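Local coordinates for acyl-CoA dehydrogenase (Bacillus anthracis, PDB 3OWA), which binds flavin-adenine dinucleotide and probably catalyses the flavin-dependent alpha,beta-dehydrogenation of acyl-CoA thioesters, at residues S362-F367 / N502-E507; N414-P419 / E491-I496; N465-I470 / E538-I543; H546-L551 / M562-L567. All blocks are in the same frame, centred on the assembly; numbering follows the deposited sequence.

Contact 1: residues S362-F367 / N502-E507; sequences SLNKVF and NLYAME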
loop_
_atom_site.group_PDB
_atom_site.type_symbol
_atom_site.label_atom_id
_atom_site.label_comp_id
_atom_site.label_asym_id
_atom_site.label_seq_id
_atom_site.Cartn_x
_atom_site.Cartn_y
_atom_site.Cartn_z
ATOM N N SER A 362 -11.654 17.884 1.971
ATOM C CA SER A 362 -11.814 16.432 1.835
ATOM C C SER A 362 -10.905 15.889 0.740
ATOM O O SER A 362 -10.256 14.854 0.924
ATOM C CB SER A 362 -13.272 16.070 1.536
ATOM O OG SER A 362 -13.983 15.854 2.743
ATOM N N LEU A 363 -10.830 16.592 -0.388
ATOM C CA LEU A 363 -9.885 16.199 -1.443
ATOM C C LEU A 363 -8.438 16.150 -0.963
ATOM O O LEU A 363 -7.720 15.229 -1.320
ATOM C CB LEU A 363 -9.974 17.098 -2.693
ATOM C CG LEU A 363 -11.350 17.270 -3.361
ATOM C CD1 LEU A 363 -11.243 18.282 -4.505
ATOM C CD2 LEU A 363 -11.959 15.927 -3.816
ATOM N N ASN A 364 -8.007 17.164 -0.229
ATOM C CA ASN A 364 -6.632 17.242 0.283
ATOM C C ASN A 364 -6.359 16.087 1.209
ATOM O O ASN A 364 -5.299 15.457 1.153
ATOM C CB ASN A 364 -6.426 18.525 1.084
ATOM C CG ASN A 364 -6.280 19.776 0.218
ATOM O OD1 ASN A 364 -6.065 19.730 -1.007
ATOM N ND2 ASN A 364 -6.385 20.908 0.872
ATOM N N LYS A 365 -7.323 15.785 2.065
ATOM C CA LYS A 365 -7.135 14.725 3.009
ATOM C C LYS A 365 -6.938 13.368 2.321
ATOM O O LYS A 365 -6.007 12.625 2.667
ATOM C CB LYS A 365 -8.288 14.684 4.014
ATOM C CG LYS A 365 -8.040 13.756 5.200
ATOM C CD LYS A 365 -8.585 12.371 4.974
ATOM C CE LYS A 365 -8.105 11.448 6.042
ATOM N NZ LYS A 365 -8.713 10.075 5.974
ATOM N N VAL A 366 -7.814 13.041 1.362
ATOM C CA VAL A 366 -7.723 11.781 0.669
ATOM C C VAL A 366 -6.497 11.775 -0.224
ATOM O O VAL A 366 -5.726 10.800 -0.255
ATOM C CB VAL A 366 -8.980 11.495 -0.222
ATOM C CG1 VAL A 366 -8.748 10.196 -1.044
ATOM C CG2 VAL A 366 -10.235 11.398 0.624
ATOM N N PHE A 367 -6.284 12.866 -0.950
ATOM C CA PHE A 367 -5.178 12.867 -1.910
ATOM C C PHE A 367 -3.844 12.830 -1.177
ATOM O O PHE A 367 -2.968 12.064 -1.542
ATOM C CB PHE A 367 -5.249 14.094 -2.807
ATOM C CG PHE A 367 -4.281 14.070 -3.948
ATOM C CD1 PHE A 367 -4.603 13.419 -5.125
ATOM C CD2 PHE A 367 -3.076 14.760 -3.872
ATOM C CE1 PHE A 367 -3.716 13.406 -6.199
ATOM C CE2 PHE A 367 -2.174 14.745 -4.929
ATOM C CZ PHE A 367 -2.489 14.078 -6.101
ATOM N N ASN A 502 -8.546 14.149 -8.779
ATOM C CA ASN A 502 -7.471 14.236 -9.769
ATOM C C ASN A 502 -7.460 15.567 -10.473
ATOM O O ASN A 502 -6.406 16.148 -10.673
ATOM C CB ASN A 502 -7.565 13.095 -10.783
ATOM C CG ASN A 502 -6.864 11.839 -10.298
ATOM O OD1 ASN A 502 -6.161 11.845 -9.287
ATOM N ND2 ASN A 502 -7.060 10.761 -11.011
ATOM N N LEU A 503 -8.643 16.057 -10.823
ATOM C CA LEU A 503 -8.769 17.376 -11.447
ATOM C C LEU A 503 -8.193 18.539 -10.598
ATOM O O LEU A 503 -7.439 19.388 -11.102
ATOM C CB LEU A 503 -10.233 17.615 -11.855
ATOM C CG LEU A 503 -10.544 19.074 -12.112
ATOM C CD1 LEU A 503 -10.117 19.402 -13.526
ATOM C CD2 LEU A 503 -12.013 19.387 -11.847
ATOM N N TYR A 504 -8.546 18.563 -9.318
ATOM C CA TYR A 504 -8.047 19.563 -8.367
ATOM C C TYR A 504 -6.521 19.525 -8.219
ATOM O O TYR A 504 -5.857 20.564 -8.194
ATOM C CB TYR A 504 -8.729 19.388 -6.984
ATOM C CG TYR A 504 -8.486 20.513 -6.004
ATOM C CD1 TYR A 504 -8.793 21.840 -6.341
ATOM C CD2 TYR A 504 -7.950 20.262 -4.748
ATOM C CE1 TYR A 504 -8.577 22.886 -5.451
ATOM C CE2 TYR A 504 -7.733 21.298 -3.839
ATOM C CZ TYR A 504 -8.054 22.614 -4.204
ATOM O OH TYR A 504 -7.830 23.641 -3.310
ATOM N N ALA A 505 -5.959 18.335 -8.108
ATOM C CA ALA A 505 -4.504 18.221 -8.030
ATOM C C ALA A 505 -3.822 18.669 -9.345
ATOM O O ALA A 505 -2.812 19.392 -9.318
ATOM C CB ALA A 505 -4.115 16.783 -7.683
HETATM N N MSE A 506 -4.375 18.245 -10.479
HETATM C CA MSE A 506 -3.847 18.637 -11.808
HETATM C C MSE A 506 -3.861 20.135 -11.985
HETATM O O MSE A 506 -2.858 20.722 -12.356
HETATM C CB MSE A 506 -4.682 18.032 -12.931
HETATM C CG MSE A 506 -4.478 16.562 -13.152
HETATM SE SE MSE A 506 -5.697 15.950 -14.516
HETATM C CE MSE A 506 -5.019 16.951 -16.023
ATOM N N GLU A 507 -5.010 20.759 -11.739
ATOM C CA GLU A 507 -5.133 22.216 -11.890
ATOM C C GLU A 507 -4.202 22.980 -10.945
ATOM O O GLU A 507 -3.595 23.984 -11.326
ATOM C CB GLU A 507 -6.587 22.650 -11.687
ATOM C CG GLU A 507 -6.814 24.153 -11.857
ATOM C CD GLU A 507 -8.259 24.611 -11.556
ATOM O OE1 GLU A 507 -8.850 25.316 -12.408
ATOM O OE2 GLU A 507 -8.811 24.285 -10.473
#

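Contact 2: residues N414-P419 / E491-I496; sequences NRLIVP and EILVNI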
loop_
_atom_site.group_PDB
_atom_site.type_symbol
_atom_site.label_atom_id
_atom_site.label_comp_id
_atom_site.label_asym_id
_atom_site.label_seq_id
_atom_site.Cartn_x
_atom_site.Cartn_y
_atom_site.Cartn_z
ATOM N N ASN A 414 -14.951 10.285 3.077
ATOM C CA ASN A 414 -14.493 11.515 2.429
ATOM C C ASN A 414 -14.770 11.551 0.932
ATOM O O ASN A 414 -15.090 12.611 0.406
ATOM C CB ASN A 414 -13.011 11.715 2.653
ATOM C CG ASN A 414 -12.710 12.436 3.945
ATOM O OD1 ASN A 414 -12.371 11.828 4.945
ATOM N ND2 ASN A 414 -12.829 13.753 3.920
ATOM N N ARG A 415 -14.653 10.410 0.252
ATOM C CA ARG A 415 -14.991 10.311 -1.159
ATOM C C ARG A 415 -16.492 10.385 -1.397
ATOM O O ARG A 415 -16.936 11.086 -2.304
ATOM C CB ARG A 415 -14.451 9.018 -1.797
ATOM C CG ARG A 415 -12.943 9.088 -2.123
ATOM C CD ARG A 415 -12.410 7.685 -2.491
ATOM N NE ARG A 415 -11.158 7.790 -3.246
ATOM C CZ ARG A 415 -9.981 7.313 -2.843
ATOM N NH1 ARG A 415 -8.903 7.463 -3.618
ATOM N NH2 ARG A 415 -9.885 6.657 -1.690
ATOM N N LEU A 416 -17.265 9.666 -0.589
ATOM C CA LEU A 416 -18.706 9.603 -0.771
ATOM C C LEU A 416 -19.410 10.943 -0.593
ATOM O O LEU A 416 -20.434 11.185 -1.208
ATOM C CB LEU A 416 -19.331 8.598 0.189
ATOM C CG LEU A 416 -19.005 7.144 -0.066
ATOM C CD1 LEU A 416 -19.511 6.360 1.132
ATOM C CD2 LEU A 416 -19.717 6.688 -1.352
ATOM N N ILE A 417 -18.850 11.822 0.216
ATOM C CA ILE A 417 -19.512 13.088 0.467
ATOM C C ILE A 417 -19.232 14.147 -0.595
ATOM O O ILE A 417 -20.009 15.107 -0.709
ATOM C CB ILE A 417 -19.198 13.653 1.874
ATOM C CG1 ILE A 417 -17.706 13.994 2.020
ATOM C CG2 ILE A 417 -19.685 12.676 2.954
ATOM C CD1 ILE A 417 -17.319 14.329 3.456
ATOM N N VAL A 418 -18.156 13.986 -1.362
ATOM C CA VAL A 418 -17.824 14.960 -2.387
ATOM C C VAL A 418 -18.939 15.233 -3.456
ATOM O O VAL A 418 -19.336 16.400 -3.665
ATOM C CB VAL A 418 -16.415 14.701 -3.025
ATOM C CG1 VAL A 418 -16.251 15.492 -4.343
ATOM C CG2 VAL A 418 -15.310 15.086 -2.043
ATOM N N PRO A 419 -19.446 14.188 -4.141
ATOM C CA PRO A 419 -20.482 14.517 -5.144
ATOM C C PRO A 419 -21.728 15.173 -4.570
ATOM O O PRO A 419 -22.250 16.096 -5.185
ATOM C CB PRO A 419 -20.843 13.161 -5.738
ATOM C CG PRO A 419 -19.618 12.298 -5.471
ATOM C CD PRO A 419 -19.134 12.746 -4.135
ATOM N N GLU A 491 -20.228 3.002 -5.679
ATOM C CA GLU A 491 -19.103 2.807 -6.623
ATOM C C GLU A 491 -18.983 3.964 -7.601
ATOM O O GLU A 491 -17.876 4.429 -7.870
ATOM C CB GLU A 491 -19.230 1.512 -7.440
ATOM C CG GLU A 491 -19.310 0.250 -6.605
ATOM C CD GLU A 491 -20.733 -0.180 -6.296
ATOM O OE1 GLU A 491 -21.639 0.687 -6.194
ATOM O OE2 GLU A 491 -20.948 -1.403 -6.148
ATOM N N ILE A 492 -20.131 4.412 -8.126
ATOM C CA ILE A 492 -20.217 5.565 -9.012
ATOM C C ILE A 492 -19.798 6.859 -8.316
ATOM O O ILE A 492 -19.050 7.653 -8.892
ATOM C CB ILE A 492 -21.666 5.699 -9.636
ATOM C CG1 ILE A 492 -21.863 4.683 -10.755
ATOM C CG2 ILE A 492 -21.949 7.112 -10.141
ATOM C CD1 ILE A 492 -23.336 4.604 -11.219
ATOM N N LEU A 493 -20.308 7.079 -7.099
ATOM C CA LEU A 493 -19.974 8.282 -6.314
ATOM C C LEU A 493 -18.464 8.414 -6.126
ATOM O O LEU A 493 -17.908 9.504 -6.214
ATOM C CB LEU A 493 -20.683 8.286 -4.939
ATOM C CG LEU A 493 -22.214 8.375 -4.941
ATOM C CD1 LEU A 493 -22.771 8.130 -3.541
ATOM C CD2 LEU A 493 -22.671 9.729 -5.473
ATOM N N VAL A 494 -17.813 7.288 -5.868
ATOM C CA VAL A 494 -16.375 7.267 -5.632
ATOM C C VAL A 494 -15.597 7.566 -6.935
ATOM O O VAL A 494 -14.572 8.252 -6.902
ATOM C CB VAL A 494 -15.963 5.933 -5.003
ATOM C CG1 VAL A 494 -14.458 5.701 -5.140
ATOM C CG2 VAL A 494 -16.361 5.938 -3.539
ATOM N N ASN A 495 -16.103 7.087 -8.079
ATOM C CA ASN A 495 -15.512 7.456 -9.389
ATOM C C ASN A 495 -15.546 8.956 -9.648
ATOM O O ASN A 495 -14.565 9.542 -10.124
ATOM C CB ASN A 495 -16.194 6.715 -10.563
ATOM C CG ASN A 495 -15.853 5.239 -10.602
ATOM O OD1 ASN A 495 -14.831 4.810 -10.062
ATOM N ND2 ASN A 495 -16.717 4.451 -11.230
ATOM N N ILE A 496 -16.679 9.571 -9.319
ATOM C CA ILE A 496 -16.866 10.989 -9.514
ATOM C C ILE A 496 -15.927 11.729 -8.566
ATOM O O ILE A 496 -15.227 12.645 -8.982
ATOM C CB ILE A 496 -18.352 11.391 -9.275
ATOM C CG1 ILE A 496 -19.236 10.814 -10.396
ATOM C CG2 ILE A 496 -18.499 12.899 -9.183
ATOM C CD1 ILE A 496 -20.678 10.763 -10.047
#

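Contact 3: residues N465-I470 / E538-I543; sequences NNAKKI and EAFNEI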
loop_
_atom_site.group_PDB
_atom_site.type_symbol
_atom_site.label_atom_id
_atom_site.label_comp_id
_atom_site.label_asym_id
_atom_site.label_seq_id
_atom_site.Cartn_x
_atom_site.Cartn_y
_atom_site.Cartn_z
ATOM N N ASN A 465 -8.904 21.605 -18.517
ATOM C CA ASN A 465 -10.202 22.028 -19.057
ATOM C C ASN A 465 -11.105 20.850 -19.446
ATOM O O ASN A 465 -12.291 20.808 -19.082
ATOM C CB ASN A 465 -10.027 22.983 -20.250
ATOM C CG ASN A 465 -10.228 24.434 -19.869
ATOM O OD1 ASN A 465 -11.342 24.845 -19.518
ATOM N ND2 ASN A 465 -9.155 25.236 -19.945
ATOM N N ASN A 466 -10.547 19.887 -20.159
ATOM C CA ASN A 466 -11.343 18.736 -20.576
ATOM C C ASN A 466 -11.739 17.826 -19.413
ATOM O O ASN A 466 -12.810 17.209 -19.440
ATOM C CB ASN A 466 -10.635 17.953 -21.682
ATOM C CG ASN A 466 -10.738 18.650 -23.066
ATOM O OD1 ASN A 466 -10.415 18.053 -24.098
ATOM N ND2 ASN A 466 -11.186 19.899 -23.077
ATOM N N ALA A 467 -10.876 17.761 -18.393
ATOM C CA ALA A 467 -11.161 16.987 -17.176
ATOM C C ALA A 467 -12.393 17.540 -16.475
ATOM O O ALA A 467 -13.225 16.766 -15.978
ATOM C CB ALA A 467 -9.947 16.972 -16.213
ATOM N N LYS A 468 -12.512 18.869 -16.449
ATOM C CA LYS A 468 -13.673 19.532 -15.848
ATOM C C LYS A 468 -14.968 19.140 -16.546
ATOM O O LYS A 468 -15.952 18.793 -15.893
ATOM C CB LYS A 468 -13.509 21.059 -15.870
ATOM C CG LYS A 468 -12.435 21.573 -14.910
ATOM C CD LYS A 468 -12.368 23.078 -14.859
ATOM C CE LYS A 468 -11.071 23.489 -14.177
ATOM N NZ LYS A 468 -11.061 24.919 -13.840
ATOM N N LYS A 469 -14.942 19.193 -17.879
ATOM C CA LYS A 469 -16.059 18.765 -18.724
ATOM C C LYS A 469 -16.436 17.295 -18.501
ATOM O O LYS A 469 -17.626 16.973 -18.417
ATOM C CB LYS A 469 -15.715 18.994 -20.203
ATOM C CG LYS A 469 -15.452 20.468 -20.531
ATOM C CD LYS A 469 -14.985 20.668 -21.969
ATOM C CE LYS A 469 -14.716 22.147 -22.209
ATOM N NZ LYS A 469 -14.029 22.354 -23.505
ATOM N N ILE A 470 -15.426 16.418 -18.411
ATOM C CA ILE A 470 -15.660 14.991 -18.189
ATOM C C ILE A 470 -16.332 14.762 -16.824
ATOM O O ILE A 470 -17.306 14.018 -16.735
ATOM C CB ILE A 470 -14.347 14.153 -18.333
ATOM C CG1 ILE A 470 -13.839 14.157 -19.780
ATOM C CG2 ILE A 470 -14.554 12.702 -17.897
ATOM C CD1 ILE A 470 -12.339 13.835 -19.900
ATOM N N GLU A 538 -0.600 11.105 -16.309
ATOM C CA GLU A 538 -1.089 9.936 -15.569
ATOM C C GLU A 538 -2.415 10.135 -14.838
ATOM O O GLU A 538 -3.252 9.238 -14.843
ATOM C CB GLU A 538 -0.012 9.382 -14.627
ATOM C CG GLU A 538 1.054 8.536 -15.391
ATOM C CD GLU A 538 2.454 8.555 -14.741
ATOM O OE1 GLU A 538 3.411 7.960 -15.305
ATOM O OE2 GLU A 538 2.612 9.189 -13.675
ATOM N N ALA A 539 -2.608 11.301 -14.224
ATOM C CA ALA A 539 -3.874 11.622 -13.544
ATOM C C ALA A 539 -5.036 11.719 -14.548
ATOM O O ALA A 539 -6.160 11.320 -14.246
ATOM C CB ALA A 539 -3.755 12.922 -12.785
ATOM N N PHE A 540 -4.755 12.269 -15.727
ATOM C CA PHE A 540 -5.772 12.357 -16.786
ATOM C C PHE A 540 -6.173 10.987 -17.327
ATOM O O PHE A 540 -7.353 10.735 -17.563
ATOM C CB PHE A 540 -5.291 13.236 -17.931
ATOM C CG PHE A 540 -6.380 13.589 -18.905
ATOM C CD1 PHE A 540 -7.316 14.578 -18.587
ATOM C CD2 PHE A 540 -6.481 12.927 -20.124
ATOM C CE1 PHE A 540 -8.333 14.928 -19.497
ATOM C CE2 PHE A 540 -7.504 13.260 -21.043
ATOM C CZ PHE A 540 -8.420 14.259 -20.730
ATOM N N ASN A 541 -5.174 10.116 -17.517
ATOM C CA ASN A 541 -5.412 8.691 -17.764
ATOM C C ASN A 541 -6.360 8.037 -16.745
ATOM O O ASN A 541 -7.355 7.406 -17.136
ATOM C CB ASN A 541 -4.074 7.916 -17.910
ATOM C CG ASN A 541 -3.337 8.257 -19.232
ATOM O OD1 ASN A 541 -3.917 8.843 -20.154
ATOM N ND2 ASN A 541 -2.061 7.864 -19.323
ATOM N N GLU A 542 -6.099 8.218 -15.450
ATOM C CA GLU A 542 -7.043 7.733 -14.422
ATOM C C GLU A 542 -8.462 8.324 -14.549
ATOM O O GLU A 542 -9.454 7.593 -14.389
ATOM C CB GLU A 542 -6.520 7.997 -13.004
ATOM C CG GLU A 542 -5.148 7.368 -12.775
ATOM C CD GLU A 542 -4.569 7.615 -11.396
ATOM O OE1 GLU A 542 -5.211 8.340 -10.597
ATOM O OE2 GLU A 542 -3.460 7.074 -11.115
ATOM N N ILE A 543 -8.543 9.635 -14.795
ATOM C CA ILE A 543 -9.839 10.298 -15.004
ATOM C C ILE A 543 -10.640 9.625 -16.104
ATOM O O ILE A 543 -11.815 9.308 -15.918
ATOM C CB ILE A 543 -9.665 11.806 -15.301
ATOM C CG1 ILE A 543 -9.323 12.536 -13.998
ATOM C CG2 ILE A 543 -10.955 12.401 -15.958
ATOM C CD1 ILE A 543 -8.983 14.030 -14.165
#

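Contact 4: residues H546-L551 / M562-L567; sequences HAKETL and MMLSSL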
loop_
_atom_site.group_PDB
_atom_site.type_symbol
_atom_site.label_atom_id
_atom_site.label_comp_id
_atom_site.label_asym_id
_atom_site.label_seq_id
_atom_site.Cartn_x
_atom_site.Cartn_y
_atom_site.Cartn_z
ATOM N N HIS A 546 -11.935 6.251 -14.917
ATOM C CA HIS A 546 -13.054 6.434 -13.978
ATOM C C HIS A 546 -14.337 6.818 -14.713
ATOM O O HIS A 546 -15.418 6.370 -14.335
ATOM C CB HIS A 546 -12.743 7.502 -12.921
ATOM C CG HIS A 546 -11.747 7.052 -11.898
ATOM N ND1 HIS A 546 -11.853 5.844 -11.249
ATOM C CD2 HIS A 546 -10.631 7.645 -11.410
ATOM C CE1 HIS A 546 -10.842 5.709 -10.406
ATOM N NE2 HIS A 546 -10.085 6.789 -10.485
ATOM N N ALA A 547 -14.201 7.666 -15.732
ATOM C CA ALA A 547 -15.362 8.099 -16.516
ATOM C C ALA A 547 -15.959 6.947 -17.306
ATOM O O ALA A 547 -17.165 6.761 -17.289
ATOM C CB ALA A 547 -15.001 9.275 -17.440
ATOM N N LYS A 548 -15.112 6.176 -17.986
ATOM C CA LYS A 548 -15.553 4.992 -18.731
ATOM C C LYS A 548 -16.342 4.023 -17.866
ATOM O O LYS A 548 -17.416 3.586 -18.271
ATOM C CB LYS A 548 -14.367 4.223 -19.340
ATOM C CG LYS A 548 -13.789 4.855 -20.586
ATOM C CD LYS A 548 -12.850 3.883 -21.314
ATOM C CE LYS A 548 -11.950 4.636 -22.315
ATOM N NZ LYS A 548 -11.342 3.722 -23.342
ATOM N N GLU A 549 -15.799 3.680 -16.693
ATOM C CA GLU A 549 -16.480 2.767 -15.765
ATOM C C GLU A 549 -17.841 3.313 -15.344
ATOM O O GLU A 549 -18.825 2.572 -15.270
ATOM C CB GLU A 549 -15.632 2.464 -14.500
ATOM C CG GLU A 549 -16.317 1.422 -13.586
ATOM C CD GLU A 549 -15.508 1.054 -12.333
ATOM O OE1 GLU A 549 -15.368 1.891 -11.422
ATOM O OE2 GLU A 549 -15.026 -0.094 -12.244
ATOM N N THR A 550 -17.896 4.613 -15.078
ATOM C CA THR A 550 -19.165 5.237 -14.706
ATOM C C THR A 550 -20.172 5.273 -15.868
ATOM O O THR A 550 -21.350 5.026 -15.651
ATOM C CB THR A 550 -18.958 6.621 -14.148
ATOM O OG1 THR A 550 -18.034 6.542 -13.056
ATOM C CG2 THR A 550 -20.280 7.175 -13.637
ATOM N N LEU A 551 -19.714 5.582 -17.083
ATOM C CA LEU A 551 -20.617 5.610 -18.265
ATOM C C LEU A 551 -21.219 4.233 -18.551
ATOM O O LEU A 551 -22.409 4.106 -18.806
ATOM C CB LEU A 551 -19.910 6.180 -19.519
ATOM C CG LEU A 551 -19.595 7.685 -19.516
ATOM C CD1 LEU A 551 -18.750 8.126 -20.734
ATOM C CD2 LEU A 551 -20.876 8.491 -19.447
HETATM N N MSE A 562 -22.773 6.648 -27.892
HETATM C CA MSE A 562 -22.783 8.119 -27.999
HETATM C C MSE A 562 -21.912 8.779 -26.916
HETATM O O MSE A 562 -20.971 9.513 -27.219
HETATM C CB MSE A 562 -24.206 8.653 -27.857
HETATM C CG MSE A 562 -24.550 9.774 -28.815
HETATM SE SE MSE A 562 -25.542 9.136 -30.375
HETATM C CE MSE A 562 -26.962 8.200 -29.437
HETATM N N MSE A 563 -22.237 8.506 -25.655
HETATM C CA MSE A 563 -21.472 9.022 -24.517
HETATM C C MSE A 563 -19.977 8.674 -24.571
HETATM O O MSE A 563 -19.145 9.538 -24.309
HETATM C CB MSE A 563 -22.113 8.580 -23.198
HETATM C CG MSE A 563 -23.518 9.149 -22.989
HETATM SE SE MSE A 563 -23.625 11.082 -23.273
HETATM C CE MSE A 563 -25.563 11.355 -23.144
ATOM N N LEU A 564 -19.646 7.431 -24.933
ATOM C CA LEU A 564 -18.243 7.007 -25.084
ATOM C C LEU A 564 -17.466 7.722 -26.200
ATOM O O LEU A 564 -16.266 7.968 -26.046
ATOM C CB LEU A 564 -18.102 5.479 -25.209
ATOM C CG LEU A 564 -18.464 4.541 -24.035
ATOM C CD1 LEU A 564 -18.325 3.076 -24.426
ATOM C CD2 LEU A 564 -17.643 4.810 -22.748
ATOM N N SER A 565 -18.132 8.038 -27.323
ATOM C CA SER A 565 -17.527 8.871 -28.377
ATOM C C SER A 565 -17.341 10.316 -27.916
ATOM O O SER A 565 -16.362 10.965 -28.282
ATOM C CB SER A 565 -18.388 8.884 -29.654
ATOM O OG SER A 565 -18.581 7.571 -30.143
ATOM N N SER A 566 -18.296 10.828 -27.145
ATOM C CA SER A 566 -18.138 12.162 -26.521
ATOM C C SER A 566 -16.903 12.182 -25.591
ATOM O O SER A 566 -16.153 13.166 -25.564
ATOM C CB SER A 566 -19.399 12.593 -25.756
ATOM O OG SER A 566 -20.511 12.757 -26.635
ATOM N N LEU A 567 -16.699 11.085 -24.859
ATOM C CA LEU A 567 -15.560 10.954 -23.942
ATOM C C LEU A 567 -14.247 10.863 -24.721
ATOM O O LEU A 567 -13.263 11.519 -24.359
ATOM C CB LEU A 567 -15.732 9.751 -23.001
ATOM C CG LEU A 567 -14.581 9.408 -22.030
ATOM C CD1 LEU A 567 -14.166 10.616 -21.147
ATOM C CD2 LEU A 567 -14.929 8.200 -21.169
#

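Contact 1: residues S362-F367 / N502-E507
A CH-pi contact between Phe367 and Ala505 marks the place where two helices pass at right angles. Ala505 CB lies over one face of the Phe367 ring, 3.9 Å from its centroid and displaced toward the rim, so that CZ is the ring atom nearest to it, at 3.5 Å. With CG anti to the backbone N (chi1 -171°), the ring reaches across to the second helix.

Aliphatic packing supplies the neighbouring contact. Leu363 sends one methyl, CD1, against Tyr504 CB at 3.7 Å, and the same methyl also touches CG and CD2 of the tyrosine. The helices concerned, 358-383 and 490-520, belong to the two C-terminal acyl-CoA dehydrogenase family regions. Their local axes stay 10.4 Å apart at an angle of 90°, a separation bridged mainly by Phe367, Leu363 and Tyr504, with Ala505 offering just its methyl.

Polar atoms join in at the ring edge. Asn502 OD1 lies near the plane of the Phe367 ring, 4.2 Å from CE1, while Asn502 ND2 is hydrogen-bonded to Glu542. The Tyr504 hydroxyl pairs with Thr328 OG1 on helix 305-336, which also covers part of Asn364 and Phe367.

Contact 2: residues N414-P419 / E491-I496
Leu493 and Pro419 lose the most surface to this contact, and they meet directly. Leu493 CD2 rests 3.9 Å from Pro419 CB, while Pro419 CG comes within 3.4 Å of Leu493 O. The proline ring therefore leans on both the side chain and the peptide of one residue. Pro419 CG also touches Ile496 CG2 at 3.9 Å, one helical turn further on. The other branch of Leu493, CD1, meets Leu416 CD2 at 4.0 Å, the two leucines crossing at about a right angle.

Having no N-H, Pro419 leaves a kink in helix 411-427, and it is at this kink that helix 490-520 is met. The local axes run 81° apart and approach to 7.8 Å, close enough for the proline ring to reach a backbone oxygen. Here the two C-terminal acyl-CoA dehydrogenase family regions meet beside the cofactor: Leu416 belongs to the flavin-adenine dinucleotide pocket, and Leu306 of the second subunit packs on both Leu416 and Val494.

Val494 completes the interface. Its CG2 lies against Leu416 CD2 at 4.1 Å and against Arg415 CB; its CG1 meets Arg415 CD at 3.9 Å. The arginine chain, extended from CG to NE, passes this methyl before its guanidinium forms salt bridges with Asp498 and Glu370.

Contact 3: residues N465-I470 / E538-I543
Phe540 meets Ala467 and Ile470, which stand one turn apart on the facing helix. Its chi1 of -168° swings the ring away from its own backbone N and over to that helix, until CE1 lies 4.0 Å from the backbone N of Ala467. That nitrogen approaches the ring at its edge, in the ring plane. Ala467 CB is almost as close to CE1, at 4.2 Å, and Asn466 CB borders the same ring atom. From further along the helix Ile470 CD1 approaches CZ at 4.0 Å, the isoleucine and the ring crossing at about a right angle.

The axes of the two segments are 10.9 Å apart and their N-to-C directions differ by only 19°. Here helices 458-482 and 526-554 run side by side in nearly the same direction, in the C-terminal helical part of the chain, and the intervening helix 490-520 packs against both: its Leu503 touches Ala467, and its Asn502 touches Ile543.

One turn beyond Phe540, Ile543 uses two different branches. Its CD1 methyl lies 3.7 Å from Ala467 CB, whereas its CG2 faces Ile470 CG2 at 4.1 Å. This second pair is a branch-to-branch contact between isoleucines that cross obliquely. All five residues that touch are buried, and Leu567 and Leu570 of helix 557-571 extend the apolar surroundings of Ile470, while Thr571 touches Phe540.

Contact 4: residues H546-L551 / M562-L567
A helical hairpin in the second C-terminal family region folds helix 557-571 back against helix 526-554. The segments run almost antiparallel, at 170°, with their axes 10.5 Å apart. Leu551 and Leu567 bury the most surface, and both point across the interface. The CD2 methyl of Leu567 enters between Ala547 CB at 3.9 Å, Lys548 CG at 3.6 Å and Leu551 CD1 at 3.8 Å. Leu551 spreads its two methyls: CD1 also touches Leu564 CD2 at 4.0 Å, and CD2 lies the same distance from Met563 CB, whose residue is modelled as selenomethionine.

Within the first helix, Thr550 OG1 donates to His546 O at 2.9 Å, 24° from the carbonyl plane. The Thr550 backbone N reaches that oxygen from the opposite face, giving it two donors. Thr550 OG1 in turn accepts from Asn495 on helix 490-520.

The meeting surface is aliphatic, lysine contributing its methylene chain while its ammonium lies beyond, in a long and weak ion pair with Glu544. Cohesion across the hairpin consequently rests on van der Waals packing and the burial of leucine methyls, whereas the directional polar bonds described lie within helix 526-554 or join it to Asn495 of helix 490-520.

In the fold
Helix 490-520 connects the set: it supplies one side of contacts 1 and 2, whose centres are 13 Å apart, and it is bonded to the other two. Glu507 OE1 of contact 1 forms a salt bridge with Lys468 NZ of contact 3 (2.7 Å). Asn495 ND2 of contact 2 lies 2.9 Å from Glu549 OE1 of contact 4, a probable hydrogen bond. Contacts 3 and 4 share helix 526-554 and touch where Ile470 CG2 meets Ala547 CB at 3.5 Å. Of the four, contact 2 reaches the bound FAD, the side chain of Leu416 lying about 4 Å from it at the nearest atoms. The contact centres lie progressively further from the chain centre, from about 10 Å for contact 1 to about 30 Å for contact 4.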